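RavA (Legionella pneumophila str. Paris, PDB 6WO6) is a Legionella effector of undetermined molecular role, an elongated all-helical protein that probably acts in the host cell during infection. Local coordinates at residues A[152-157]-A[161-166]; A[133-138]-A[168-173]; A[263-268]-A[289-294]; A[255-260]-A[285-290]. The protein carries 2 engineered substitutions. All coordinates share one frame; numbering follows the deposited sequence.

Contact 1 (A[152-157]-A[161-166])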
loop_
_atom_site.group_PDB
_atom_site.type_symbol
_atom_site.label_atom_id
_atom_site.label_comp_id
_atom_site.label_asym_id
_atom_site.label_seq_id
_atom_site.Cartn_x
_atom_site.Cartn_y
_atom_site.Cartn_z
ATOM N N GLN A 152 -15.957 1.318 6.143
ATOM C CA GLN A 152 -17.184 1.940 6.633
ATOM C C GLN A 152 -17.012 2.440 8.061
ATOM O O GLN A 152 -17.371 3.583 8.371
ATOM C CB GLN A 152 -18.357 0.963 6.551
ATOM C CG GLN A 152 -19.679 1.588 6.975
ATOM C CD GLN A 152 -20.777 0.566 7.201
ATOM O OE1 GLN A 152 -21.323 0.460 8.301
ATOM N NE2 GLN A 152 -21.114 -0.184 6.157
ATOM N N ASN A 153 -16.435 1.609 8.936
ATOM C CA ASN A 153 -16.186 2.041 10.307
ATOM C C ASN A 153 -15.379 3.332 10.326
ATOM O O ASN A 153 -15.736 4.292 11.021
ATOM C CB ASN A 153 -15.470 0.934 11.086
ATOM C CG ASN A 153 -16.419 -0.151 11.569
ATOM O OD1 ASN A 153 -17.552 -0.255 11.104
ATOM N ND2 ASN A 153 -15.954 -0.967 12.511
ATOM N N ILE A 154 -14.312 3.393 9.522
ATOM C CA ILE A 154 -13.472 4.586 9.493
ATOM C C ILE A 154 -14.279 5.805 9.074
ATOM O O ILE A 154 -14.054 6.914 9.575
ATOM C CB ILE A 154 -12.263 4.368 8.564
ATOM C CG1 ILE A 154 -11.486 3.116 8.973
ATOM C CG2 ILE A 154 -11.348 5.577 8.597
ATOM C CD1 ILE A 154 -10.802 3.245 10.300
ATOM N N ASN A 155 -15.243 5.626 8.169
ATOM C CA ASN A 155 -16.035 6.767 7.734
ATOM C C ASN A 155 -17.033 7.213 8.794
ATOM O O ASN A 155 -17.428 8.385 8.801
ATOM C CB ASN A 155 -16.753 6.435 6.425
ATOM C CG ASN A 155 -15.793 6.317 5.252
ATOM O OD1 ASN A 155 -15.016 7.232 4.976
ATOM N ND2 ASN A 155 -15.833 5.179 4.566
ATOM N N ASN A 156 -17.435 6.316 9.700
ATOM C CA ASN A 156 -18.390 6.698 10.732
ATOM C C ASN A 156 -17.720 7.452 11.869
ATOM O O ASN A 156 -18.334 8.349 12.457
ATOM C CB ASN A 156 -19.110 5.462 11.274
ATOM C CG ASN A 156 -20.014 4.813 10.244
ATOM O OD1 ASN A 156 -20.485 5.469 9.313
ATOM N ND2 ASN A 156 -20.266 3.518 10.406
ATOM N N ILE A 157 -16.471 7.118 12.179
ATOM C CA ILE A 157 -15.783 7.719 13.317
ATOM C C ILE A 157 -14.990 8.952 12.907
ATOM O O ILE A 157 -14.944 9.939 13.645
ATOM C CB ILE A 157 -14.887 6.665 13.993
ATOM C CG1 ILE A 157 -15.755 5.582 14.640
ATOM C CG2 ILE A 157 -13.971 7.315 15.020
ATOM C CD1 ILE A 157 -14.971 4.479 15.308
ATOM N N SER A 161 -12.482 13.077 6.704
ATOM C CA SER A 161 -11.125 13.282 7.183
ATOM C C SER A 161 -10.115 12.813 6.144
ATOM O O SER A 161 -10.421 12.005 5.261
ATOM C CB SER A 161 -10.894 12.541 8.503
ATOM O OG SER A 161 -11.184 11.162 8.361
ATOM N N LEU A 162 -8.893 13.337 6.263
ATOM C CA LEU A 162 -7.811 12.899 5.386
ATOM C C LEU A 162 -7.535 11.412 5.561
ATOM O O LEU A 162 -7.224 10.708 4.592
ATOM C CB LEU A 162 -6.550 13.715 5.670
ATOM C CG LEU A 162 -5.345 13.557 4.742
ATOM C CD1 LEU A 162 -5.694 14.010 3.335
ATOM C CD2 LEU A 162 -4.160 14.346 5.278
ATOM N N PHE A 163 -7.668 10.914 6.792
ATOM C CA PHE A 163 -7.362 9.516 7.079
ATOM C C PHE A 163 -8.301 8.573 6.333
ATOM O O PHE A 163 -7.858 7.589 5.727
ATOM C CB PHE A 163 -7.438 9.279 8.588
ATOM C CG PHE A 163 -7.267 7.846 8.985
ATOM C CD1 PHE A 163 -6.183 7.114 8.528
ATOM C CD2 PHE A 163 -8.183 7.233 9.825
ATOM C CE1 PHE A 163 -6.021 5.793 8.894
ATOM C CE2 PHE A 163 -8.027 5.912 10.198
ATOM C CZ PHE A 163 -6.946 5.190 9.734
ATOM N N ALA A 164 -9.608 8.852 6.379
ATOM C CA ALA A 164 -10.572 7.991 5.700
ATOM C C ALA A 164 -10.355 8.002 4.190
ATOM O O ALA A 164 -10.461 6.959 3.527
ATOM C CB ALA A 164 -11.995 8.426 6.049
ATOM N N ALA A 165 -10.038 9.173 3.631
ATOM C CA ALA A 165 -9.751 9.262 2.205
ATOM C C ALA A 165 -8.527 8.430 1.837
ATOM O O ALA A 165 -8.541 7.702 0.834
ATOM C CB ALA A 165 -9.550 10.723 1.802
ATOM N N LYS A 166 -7.462 8.517 2.644
ATOM C CA LYS A 166 -6.258 7.741 2.359
ATOM C C LYS A 166 -6.524 6.244 2.466
ATOM O O LYS A 166 -5.985 5.454 1.679
ATOM C CB LYS A 166 -5.125 8.153 3.300
ATOM C CG LYS A 166 -4.642 9.585 3.117
ATOM C CD LYS A 166 -4.044 9.815 1.741
ATOM C CE LYS A 166 -3.668 11.274 1.555
ATOM N NZ LYS A 166 -3.294 11.579 0.148
#

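Contact 2 (A[133-138]-A[168-173])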
loop_
_atom_site.group_PDB
_atom_site.type_symbol
_atom_site.label_atom_id
_atom_site.label_comp_id
_atom_site.label_asym_id
_atom_site.label_seq_id
_atom_site.Cartn_x
_atom_site.Cartn_y
_atom_site.Cartn_z
ATOM N N ALA A 133 0.760 5.945 6.382
ATOM C CA ALA A 133 1.320 4.725 6.955
ATOM C C ALA A 133 0.222 3.784 7.434
ATOM O O ALA A 133 0.265 2.575 7.160
ATOM C CB ALA A 133 2.271 5.071 8.102
ATOM N N ILE A 134 -0.776 4.320 8.143
ATOM C CA ILE A 134 -1.843 3.478 8.674
ATOM C C ILE A 134 -2.704 2.929 7.542
ATOM O O ILE A 134 -3.128 1.768 7.576
ATOM C CB ILE A 134 -2.687 4.255 9.702
ATOM C CG1 ILE A 134 -1.829 4.681 10.896
ATOM C CG2 ILE A 134 -3.852 3.406 10.182
ATOM C CD1 ILE A 134 -2.577 5.512 11.919
ATOM N N ALA A 135 -2.972 3.748 6.521
ATOM C CA ALA A 135 -3.746 3.263 5.384
ATOM C C ALA A 135 -3.006 2.146 4.658
ATOM O O ALA A 135 -3.614 1.145 4.258
ATOM C CB ALA A 135 -4.061 4.418 4.433
ATOM N N LEU A 136 -1.686 2.288 4.499
ATOM C CA LEU A 136 -0.889 1.233 3.885
ATOM C C LEU A 136 -0.945 -0.045 4.710
ATOM O O LEU A 136 -1.119 -1.142 4.168
ATOM C CB LEU A 136 0.555 1.701 3.719
ATOM C CG LEU A 136 1.529 0.678 3.131
ATOM C CD1 LEU A 136 1.445 0.656 1.613
ATOM C CD2 LEU A 136 2.950 0.951 3.592
ATOM N N ARG A 137 -0.802 0.080 6.033
ATOM C CA ARG A 137 -0.837 -1.101 6.891
ATOM C C ARG A 137 -2.188 -1.804 6.808
ATOM O O ARG A 137 -2.256 -3.040 6.719
ATOM C CB ARG A 137 -0.527 -0.707 8.334
ATOM C CG ARG A 137 -0.297 -1.886 9.257
ATOM C CD ARG A 137 1.142 -2.370 9.181
ATOM N NE ARG A 137 1.312 -3.683 9.796
ATOM C CZ ARG A 137 1.342 -3.899 11.108
ATOM N NH1 ARG A 137 1.205 -2.887 11.955
ATOM N NH2 ARG A 137 1.502 -5.131 11.573
ATOM N N LEU A 138 -3.276 -1.031 6.832
ATOM C CA LEU A 138 -4.607 -1.623 6.750
ATOM C C LEU A 138 -4.827 -2.295 5.401
ATOM O O LEU A 138 -5.405 -3.386 5.335
ATOM C CB LEU A 138 -5.677 -0.561 7.006
ATOM C CG LEU A 138 -5.745 0.023 8.420
ATOM C CD1 LEU A 138 -6.894 1.014 8.540
ATOM C CD2 LEU A 138 -5.873 -1.085 9.458
ATOM N N GLY A 168 -9.412 4.737 1.876
ATOM C CA GLY A 168 -10.100 4.397 0.641
ATOM C C GLY A 168 -9.146 4.248 -0.532
ATOM O O GLY A 168 -9.250 3.298 -1.316
ATOM N N HIS A 169 -8.190 5.173 -0.652
ATOM C CA HIS A 169 -7.244 5.129 -1.763
ATOM C C HIS A 169 -6.383 3.869 -1.718
ATOM O O HIS A 169 -6.192 3.189 -2.738
ATOM C CB HIS A 169 -6.367 6.380 -1.741
ATOM C CG HIS A 169 -7.109 7.642 -2.055
ATOM N ND1 HIS A 169 -6.595 8.892 -1.781
ATOM C CD2 HIS A 169 -8.318 7.849 -2.628
ATOM C CE1 HIS A 169 -7.460 9.814 -2.167
ATOM N NE2 HIS A 169 -8.513 9.208 -2.684
ATOM N N ALA A 170 -5.841 3.548 -0.539
ATOM C CA ALA A 170 -4.991 2.367 -0.414
ATOM C C ALA A 170 -5.777 1.089 -0.682
ATOM O O ALA A 170 -5.268 0.167 -1.335
ATOM C CB ALA A 170 -4.348 2.320 0.973
ATOM N N PHE A 171 -7.018 1.016 -0.189
ATOM C CA PHE A 171 -7.856 -0.143 -0.483
ATOM C C PHE A 171 -8.098 -0.285 -1.979
ATOM O O PHE A 171 -8.058 -1.398 -2.519
ATOM C CB PHE A 171 -9.186 -0.035 0.266
ATOM C CG PHE A 171 -9.127 -0.521 1.684
ATOM C CD1 PHE A 171 -8.148 -1.415 2.082
ATOM C CD2 PHE A 171 -10.055 -0.090 2.618
ATOM C CE1 PHE A 171 -8.093 -1.869 3.390
ATOM C CE2 PHE A 171 -10.006 -0.539 3.926
ATOM C CZ PHE A 171 -9.023 -1.429 4.312
ATOM N N ALA A 172 -8.351 0.834 -2.670
ATOM C CA ALA A 172 -8.563 0.776 -4.114
ATOM C C ALA A 172 -7.321 0.268 -4.836
ATOM O O ALA A 172 -7.418 -0.565 -5.749
ATOM C CB ALA A 172 -8.960 2.155 -4.642
ATOM N N VAL A 173 -6.146 0.766 -4.449
ATOM C CA VAL A 173 -4.914 0.336 -5.108
ATOM C C VAL A 173 -4.679 -1.155 -4.884
ATOM O O VAL A 173 -4.309 -1.885 -5.813
ATOM C CB VAL A 173 -3.723 1.186 -4.631
ATOM C CG1 VAL A 173 -2.409 0.545 -5.050
ATOM C CG2 VAL A 173 -3.826 2.587 -5.201
#

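Contact 3 (A[263-268]-A[289-294])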
loop_
_atom_site.group_PDB
_atom_site.type_symbol
_atom_site.label_atom_id
_atom_site.label_comp_id
_atom_site.label_asym_id
_atom_site.label_seq_id
_atom_site.Cartn_x
_atom_site.Cartn_y
_atom_site.Cartn_z
ATOM N N ARG A 263 7.417 -7.764 -36.858
ATOM C CA ARG A 263 8.133 -7.149 -37.969
ATOM C C ARG A 263 8.989 -8.152 -38.737
ATOM O O ARG A 263 8.936 -8.202 -39.970
ATOM C CB ARG A 263 9.005 -6.000 -37.449
ATOM C CG ARG A 263 9.592 -5.102 -38.531
ATOM C CD ARG A 263 10.486 -4.023 -37.922
ATOM N NE ARG A 263 10.720 -2.903 -38.834
ATOM C CZ ARG A 263 11.747 -2.819 -39.678
ATOM N NH1 ARG A 263 12.648 -3.792 -39.737
ATOM N NH2 ARG A 263 11.872 -1.758 -40.466
ATOM N N ASN A 264 9.779 -8.958 -38.027
ATOM C CA ASN A 264 10.760 -9.830 -38.661
ATOM C C ASN A 264 10.298 -11.276 -38.781
ATOM O O ASN A 264 10.538 -11.908 -39.816
ATOM C CB ASN A 264 12.081 -9.774 -37.888
ATOM C CG ASN A 264 12.699 -8.387 -37.901
ATOM O OD1 ASN A 264 12.768 -7.738 -38.945
ATOM N ND2 ASN A 264 13.135 -7.921 -36.736
ATOM N N LEU A 265 9.641 -11.821 -37.755
ATOM C CA LEU A 265 9.191 -13.207 -37.836
ATOM C C LEU A 265 7.975 -13.357 -38.738
ATOM O O LEU A 265 7.834 -14.382 -39.417
ATOM C CB LEU A 265 8.882 -13.753 -36.438
ATOM C CG LEU A 265 8.558 -15.249 -36.393
ATOM C CD1 LEU A 265 9.675 -16.045 -37.044
ATOM C CD2 LEU A 265 8.338 -15.714 -34.969
ATOM N N LEU A 266 7.100 -12.357 -38.772
ATOM C CA LEU A 266 5.922 -12.389 -39.626
ATOM C C LEU A 266 6.096 -11.563 -40.893
ATOM O O LEU A 266 5.111 -11.303 -41.594
ATOM C CB LEU A 266 4.697 -11.916 -38.843
ATOM C CG LEU A 266 4.407 -12.790 -37.622
ATOM C CD1 LEU A 266 3.099 -12.400 -36.952
ATOM C CD2 LEU A 266 4.389 -14.251 -38.033
ATOM N N GLY A 267 7.319 -11.151 -41.202
ATOM C CA GLY A 267 7.625 -10.433 -42.421
ATOM C C GLY A 267 7.996 -11.357 -43.560
ATOM O O GLY A 267 7.528 -12.497 -43.646
ATOM N N ASP A 268 8.861 -10.861 -44.445
ATOM C CA ASP A 268 9.245 -11.601 -45.642
ATOM C C ASP A 268 10.439 -12.522 -45.427
ATOM O O ASP A 268 10.573 -13.521 -46.143
ATOM C CB ASP A 268 9.561 -10.630 -46.783
ATOM C CG ASP A 268 8.340 -9.871 -47.256
ATOM O OD1 ASP A 268 7.247 -10.476 -47.312
ATOM O OD2 ASP A 268 8.471 -8.669 -47.568
ATOM N N ILE A 289 4.208 -16.928 -23.932
ATOM C CA ILE A 289 2.772 -16.734 -24.103
ATOM C C ILE A 289 2.455 -15.916 -25.347
ATOM O O ILE A 289 1.348 -16.010 -25.888
ATOM C CB ILE A 289 2.180 -16.073 -22.838
ATOM C CG1 ILE A 289 0.652 -16.152 -22.842
ATOM C CG2 ILE A 289 2.640 -14.628 -22.724
ATOM C CD1 ILE A 289 0.012 -15.518 -21.630
ATOM N N LEU A 290 3.417 -15.129 -25.833
ATOM C CA LEU A 290 3.178 -14.305 -27.012
ATOM C C LEU A 290 3.011 -15.135 -28.278
ATOM O O LEU A 290 2.318 -14.704 -29.206
ATOM C CB LEU A 290 4.326 -13.312 -27.194
ATOM C CG LEU A 290 4.308 -12.058 -26.327
ATOM C CD1 LEU A 290 5.600 -11.280 -26.488
ATOM C CD2 LEU A 290 3.120 -11.202 -26.710
ATOM N N PHE A 291 3.619 -16.323 -28.341
ATOM C CA PHE A 291 3.826 -16.963 -29.639
ATOM C C PHE A 291 2.603 -17.674 -30.225
ATOM O O PHE A 291 2.323 -17.485 -31.416
ATOM C CB PHE A 291 5.010 -17.930 -29.556
ATOM C CG PHE A 291 6.340 -17.239 -29.555
ATOM C CD1 PHE A 291 6.857 -16.702 -28.386
ATOM C CD2 PHE A 291 7.060 -17.101 -30.726
ATOM C CE1 PHE A 291 8.078 -16.057 -28.385
ATOM C CE2 PHE A 291 8.282 -16.454 -30.733
ATOM C CZ PHE A 291 8.793 -15.933 -29.564
ATOM N N PRO A 292 1.862 -18.498 -29.468
ATOM C CA PRO A 292 0.710 -19.184 -30.089
ATOM C C PRO A 292 -0.307 -18.241 -30.711
ATOM O O PRO A 292 -0.833 -18.536 -31.791
ATOM C CB PRO A 292 0.110 -19.978 -28.921
ATOM C CG PRO A 292 1.256 -20.213 -28.009
ATOM C CD PRO A 292 2.071 -18.953 -28.080
ATOM N N GLU A 293 -0.597 -17.106 -30.069
ATOM C CA GLU A 293 -1.553 -16.157 -30.630
ATOM C C GLU A 293 -1.002 -15.496 -31.889
ATOM O O GLU A 293 -1.632 -15.528 -32.951
ATOM C CB GLU A 293 -1.916 -15.095 -29.591
ATOM C CG GLU A 293 -3.356 -15.150 -29.113
ATOM C CD GLU A 293 -3.511 -15.926 -27.819
ATOM O OE1 GLU A 293 -4.639 -15.969 -27.282
ATOM O OE2 GLU A 293 -2.505 -16.489 -27.334
ATOM N N LEU A 294 0.179 -14.886 -31.784
ATOM C CA LEU A 294 0.718 -14.105 -32.891
ATOM C C LEU A 294 1.162 -14.970 -34.067
ATOM O O LEU A 294 1.249 -14.463 -35.192
ATOM C CB LEU A 294 1.882 -13.246 -32.393
ATOM C CG LEU A 294 1.557 -12.364 -31.184
ATOM C CD1 LEU A 294 2.738 -11.477 -30.827
ATOM C CD2 LEU A 294 0.310 -11.530 -31.432
#

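Contact 4 (A[255-260]-A[285-290])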
loop_
_atom_site.group_PDB
_atom_site.type_symbol
_atom_site.label_atom_id
_atom_site.label_comp_id
_atom_site.label_asym_id
_atom_site.label_seq_id
_atom_site.Cartn_x
_atom_site.Cartn_y
_atom_site.Cartn_z
ATOM N N PHE A 255 7.367 -5.776 -24.840
ATOM C CA PHE A 255 6.869 -5.000 -25.972
ATOM C C PHE A 255 7.835 -5.071 -27.151
ATOM O O PHE A 255 7.414 -5.251 -28.304
ATOM C CB PHE A 255 6.639 -3.546 -25.561
ATOM C CG PHE A 255 5.407 -3.333 -24.729
ATOM C CD1 PHE A 255 4.269 -4.098 -24.935
ATOM C CD2 PHE A 255 5.384 -2.360 -23.739
ATOM C CE1 PHE A 255 3.129 -3.894 -24.167
ATOM C CE2 PHE A 255 4.249 -2.156 -22.971
ATOM C CZ PHE A 255 3.123 -2.925 -23.186
ATOM N N ALA A 256 9.137 -4.933 -26.878
ATOM C CA ALA A 256 10.133 -5.010 -27.945
ATOM C C ALA A 256 10.110 -6.372 -28.628
ATOM O O ALA A 256 10.231 -6.460 -29.855
ATOM C CB ALA A 256 11.527 -4.718 -27.388
ATOM N N LEU A 257 9.960 -7.446 -27.848
ATOM C CA LEU A 257 9.926 -8.786 -28.427
ATOM C C LEU A 257 8.700 -8.978 -29.306
ATOM O O LEU A 257 8.784 -9.605 -30.370
ATOM C CB LEU A 257 9.957 -9.845 -27.326
ATOM C CG LEU A 257 9.737 -11.282 -27.810
ATOM C CD1 LEU A 257 10.838 -11.705 -28.769
ATOM C CD2 LEU A 257 9.638 -12.242 -26.638
ATOM N N ARG A 258 7.544 -8.463 -28.873
ATOM C CA ARG A 258 6.361 -8.534 -29.725
ATOM C C ARG A 258 6.572 -7.762 -31.023
ATOM O O ARG A 258 6.182 -8.228 -32.104
ATOM C CB ARG A 258 5.133 -8.012 -28.984
ATOM C CG ARG A 258 4.006 -7.588 -29.912
ATOM C CD ARG A 258 2.648 -7.959 -29.358
ATOM N NE ARG A 258 1.570 -7.405 -30.170
ATOM C CZ ARG A 258 0.280 -7.641 -29.963
ATOM N NH1 ARG A 258 -0.101 -8.432 -28.968
ATOM N NH2 ARG A 258 -0.630 -7.088 -30.751
ATOM N N ARG A 259 7.194 -6.581 -30.940
ATOM C CA ARG A 259 7.501 -5.835 -32.158
ATOM C C ARG A 259 8.418 -6.637 -33.075
ATOM O O ARG A 259 8.224 -6.664 -34.296
ATOM C CB ARG A 259 8.139 -4.488 -31.811
ATOM C CG ARG A 259 7.824 -3.384 -32.811
ATOM C CD ARG A 259 8.894 -2.303 -32.834
ATOM N NE ARG A 259 9.651 -2.334 -34.084
ATOM C CZ ARG A 259 10.468 -1.368 -34.498
ATOM N NH1 ARG A 259 10.640 -0.277 -33.761
ATOM N NH2 ARG A 259 11.110 -1.494 -35.654
ATOM N N ASP A 260 9.424 -7.296 -32.496
ATOM C CA ASP A 260 10.341 -8.121 -33.277
ATOM C C ASP A 260 9.600 -9.257 -33.972
ATOM O O ASP A 260 9.818 -9.518 -35.163
ATOM C CB ASP A 260 11.439 -8.669 -32.362
ATOM C CG ASP A 260 12.653 -9.160 -33.124
ATOM O OD1 ASP A 260 12.702 -8.991 -34.362
ATOM O OD2 ASP A 260 13.566 -9.714 -32.474
ATOM N N LEU A 285 11.556 -17.704 -24.355
ATOM C CA LEU A 285 10.969 -18.541 -23.313
ATOM C C LEU A 285 10.329 -17.695 -22.218
ATOM O O LEU A 285 9.248 -18.032 -21.718
ATOM C CB LEU A 285 12.031 -19.463 -22.718
ATOM C CG LEU A 285 12.626 -20.565 -23.595
ATOM C CD1 LEU A 285 13.706 -21.318 -22.833
ATOM C CD2 LEU A 285 11.546 -21.516 -24.078
ATOM N N GLU A 286 10.983 -16.595 -21.835
ATOM C CA GLU A 286 10.460 -15.748 -20.768
ATOM C C GLU A 286 9.084 -15.198 -21.113
ATOM O O GLU A 286 8.268 -14.955 -20.217
ATOM C CB GLU A 286 11.435 -14.604 -20.484
ATOM C CG GLU A 286 11.128 -13.800 -19.229
ATOM C CD GLU A 286 12.140 -12.691 -18.985
ATOM O OE1 GLU A 286 12.853 -12.311 -19.937
ATOM O OE2 GLU A 286 12.224 -12.200 -17.840
ATOM N N PHE A 287 8.806 -15.009 -22.402
ATOM C CA PHE A 287 7.553 -14.439 -22.886
ATOM C C PHE A 287 6.898 -15.363 -23.903
ATOM O O PHE A 287 6.344 -14.915 -24.912
ATOM C CB PHE A 287 7.789 -13.052 -23.479
ATOM C CG PHE A 287 8.383 -12.076 -22.504
ATOM C CD1 PHE A 287 7.864 -11.952 -21.225
ATOM C CD2 PHE A 287 9.468 -11.294 -22.861
ATOM C CE1 PHE A 287 8.412 -11.054 -20.320
ATOM C CE2 PHE A 287 10.021 -10.394 -21.962
ATOM C CZ PHE A 287 9.492 -10.274 -20.691
ATOM N N ALA A 288 6.942 -16.672 -23.634
ATOM C CA ALA A 288 6.450 -17.656 -24.594
ATOM C C ALA A 288 4.966 -17.479 -24.887
ATOM O O ALA A 288 4.506 -17.825 -25.984
ATOM C CB ALA A 288 6.727 -19.067 -24.076
ATOM N N ILE A 289 4.208 -16.928 -23.932
ATOM C CA ILE A 289 2.772 -16.734 -24.103
ATOM C C ILE A 289 2.455 -15.916 -25.347
ATOM O O ILE A 289 1.348 -16.010 -25.888
ATOM C CB ILE A 289 2.180 -16.073 -22.838
ATOM C CG1 ILE A 289 0.652 -16.152 -22.842
ATOM C CG2 ILE A 289 2.640 -14.628 -22.724
ATOM C CD1 ILE A 289 0.012 -15.518 -21.630
ATOM N N LEU A 290 3.417 -15.129 -25.833
ATOM C CA LEU A 290 3.178 -14.305 -27.012
ATOM C C LEU A 290 3.011 -15.135 -28.278
ATOM O O LEU A 290 2.318 -14.704 -29.206
ATOM C CB LEU A 290 4.326 -13.312 -27.194
ATOM C CG LEU A 290 4.308 -12.058 -26.327
ATOM C CD1 LEU A 290 5.600 -11.280 -26.488
ATOM C CD2 LEU A 290 3.120 -11.202 -26.710
#

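Contact 1 (A[152-157]-A[161-166])
A helical hairpin brings Ile154, near the end of helix 147-157, against Phe163 and Ala164 in the first turn of helix 162-181. The three residues between the segments form no helix, and the chain reverses in them, so that the short helical segments run antiparallel at 165° with their axes 9.3 Å apart. Ile154 gives the largest share of the contact. Its CB points to the second helix, and its CG2 methyl, set anti to the backbone N (chi1 -55° for CG1), meets Phe163 CE2 at 3.7 Å, coming obliquely to the ring. The same methyl lies 3.8 Å from Ala164 CA, where the small alanine lets the backbones come close: Ile154 CA and Ala164 CA are 5.9 Å apart. Ile154 CD1 adds a second touch on the same ring atom, Phe163 CE2, at 3.9 Å, and the two side chains cross at roughly a right angle. In this all-helical fold a third helix, 131-141, packs on Phe163 through Glu131 and Ile134. On the more solvent-accessible flank Asn155 leans over the methyl of Ala164, its OD1 3.4 Å from Ala164 CB, a van der Waals touch. The start of the second helix is capped by Ser161 at the N-cap position: its OG accepts a weak bond from Ala164 N, at 3.4 Å, and is also hydrogen-bonded to Phe158 O.

Contact 2 (A[133-138]-A[168-173])
Ala135 and Ala170 mark the nearest backbone approach of two helical segments that run the same general way, at 36° to each other, with their axes 8.5 Å apart. Their CA atoms are 6.0 Å from one another, a closeness that two alanines permit because neither has more than a methyl to place between the helices. The segments belong to helix 131-141 and helix 162-181, which have helix 147-157 between them in the chain, so this is a pairing of the first and third members of a helical succession. Ala170 points its CB at the other helix and sets it 3.6 Å from Ala135 O, on the backbone itself, while the two methyls, Ala135 CB and Ala170 CB, are 4.1 Å apart. The next residue, Phe171, reaches Leu138, about one turn beyond Ala135. Its CG lies beside the backbone N and anti to the carbonyl carbon (chi1 -84°), and the ring comes to helix 131-141 edge first: CE1 is 3.6 Å from Leu138 O, which sits near the ring plane. Leu138 CB also lies 4.4 Å from Phe171 CZ, a looser apolar touch. Helix 147-157 packs on the same phenyl through Arg147, Val150 and Ser151, and Phe203 touches both alanines. No hydrogen bond joins the two segments. The C-H edge of the ring probably adds a weak electrostatic attraction to a carbonyl that already accepts from Thr142 OG1, and the cohesion of this buried pairing rests on van der Waals contact of two alanines, and of one ring with Leu138.

Contact 3 (A[263-268]-A[289-294])
Apolar contact between Leu265 and Phe291 is the inner part of this meeting between the end of helix 246-265 and the short helix 290-294. Leu265 extends its CG anti to the backbone N (chi1 -173°) and brings its CD2 methyl to 4.3 Å from Phe291 CE2, obliquely to the ring. The distance is that of a light touch, and both residues find further cover: Leu265 packs on Pro270, Phe273 and Phe274 of helix 270-275, and Phe291 on Ile261 of helix 246-265 itself. The two segments therefore line part of a core to which several helices contribute. A methyl-to-backbone contact forms the second kind. The long helix ends in a wider pi-type turn at 263-265; Leu266, the first residue to depart from helical backbone angles, turns its CB toward the other segment, and its CD1 comes to 3.3 Å from Leu294 O at the last residue of helix 290-294. Leu266 CA and Leu294 CA are the nearest pair of CA atoms, yet 8.7 Å apart, so the gap is spanned by side chains, one of them reaching a main-chain carbonyl. Leu295, in the loop just after, packs on both Leu265 and Leu266. Polar bonding is local: in the second segment Leu294 N makes a weak bond to Leu290 O. With no hydrogen bond or salt bridge between the segments, the junction is probably held mainly by van der Waals contact and the burial of Leu265 and Phe291, with Leu266 and Leu294 partly exposed at its margin.

Contact 4 (A[255-260]-A[285-290])
Phe287 and Leu290 bracket a type I beta turn after helix 281-286, and both face Leu257 on helix 246-265 in this helical core. Glu286, at the end of the shorter helix, lays its CG over one face of the Phe287 ring, offset toward the rim; its carboxylate reaches Lys250 in a salt bridge and Ser215 in a hydrogen bond. Phe287 is the first residue outside helical backbone angles. Its CB lies 3.7 Å from Leu257 CD2, and that methyl also meets the edge of the phenyl in its plane, 3.9 Å from Phe287 CD2. Within the turn, helix 311-327 packs on Ala288. The turn is closed by Leu290 N, bonded to Phe287 O at 3.1 Å. Leu290 then turns back to the long helix, CG beside its backbone N (chi1 -80°), and CD1 settles 4.2 Å from Leu257 CD2. Arg258 contributes the aliphatic base of its side chain, while its NE forms a salt bridge with Glu262. The last touch is between Leu290 CD1 and Arg258 CB, 4.1 Å apart.

Following the chain from the N terminus, helix 131-141 comes first and is met by helix 162-181, which closes contact 2 across 29 residues. Inside that loop, contact 1 closes a tight hairpin between helices 147-157 and 162-181, and the nested pair touches where Lys166 O meets Ala135 CB. Contacts 4 and 3 come after both, in series with them. They open at successive points of helix 246-265 and end on the same, overlapping stretch, 285-294, sharing Ile289 and Leu290. They touch where Leu294 meets Arg258. Contacts 1 and 3 have centres about 50 Å apart, on opposite sides of the chain's centre.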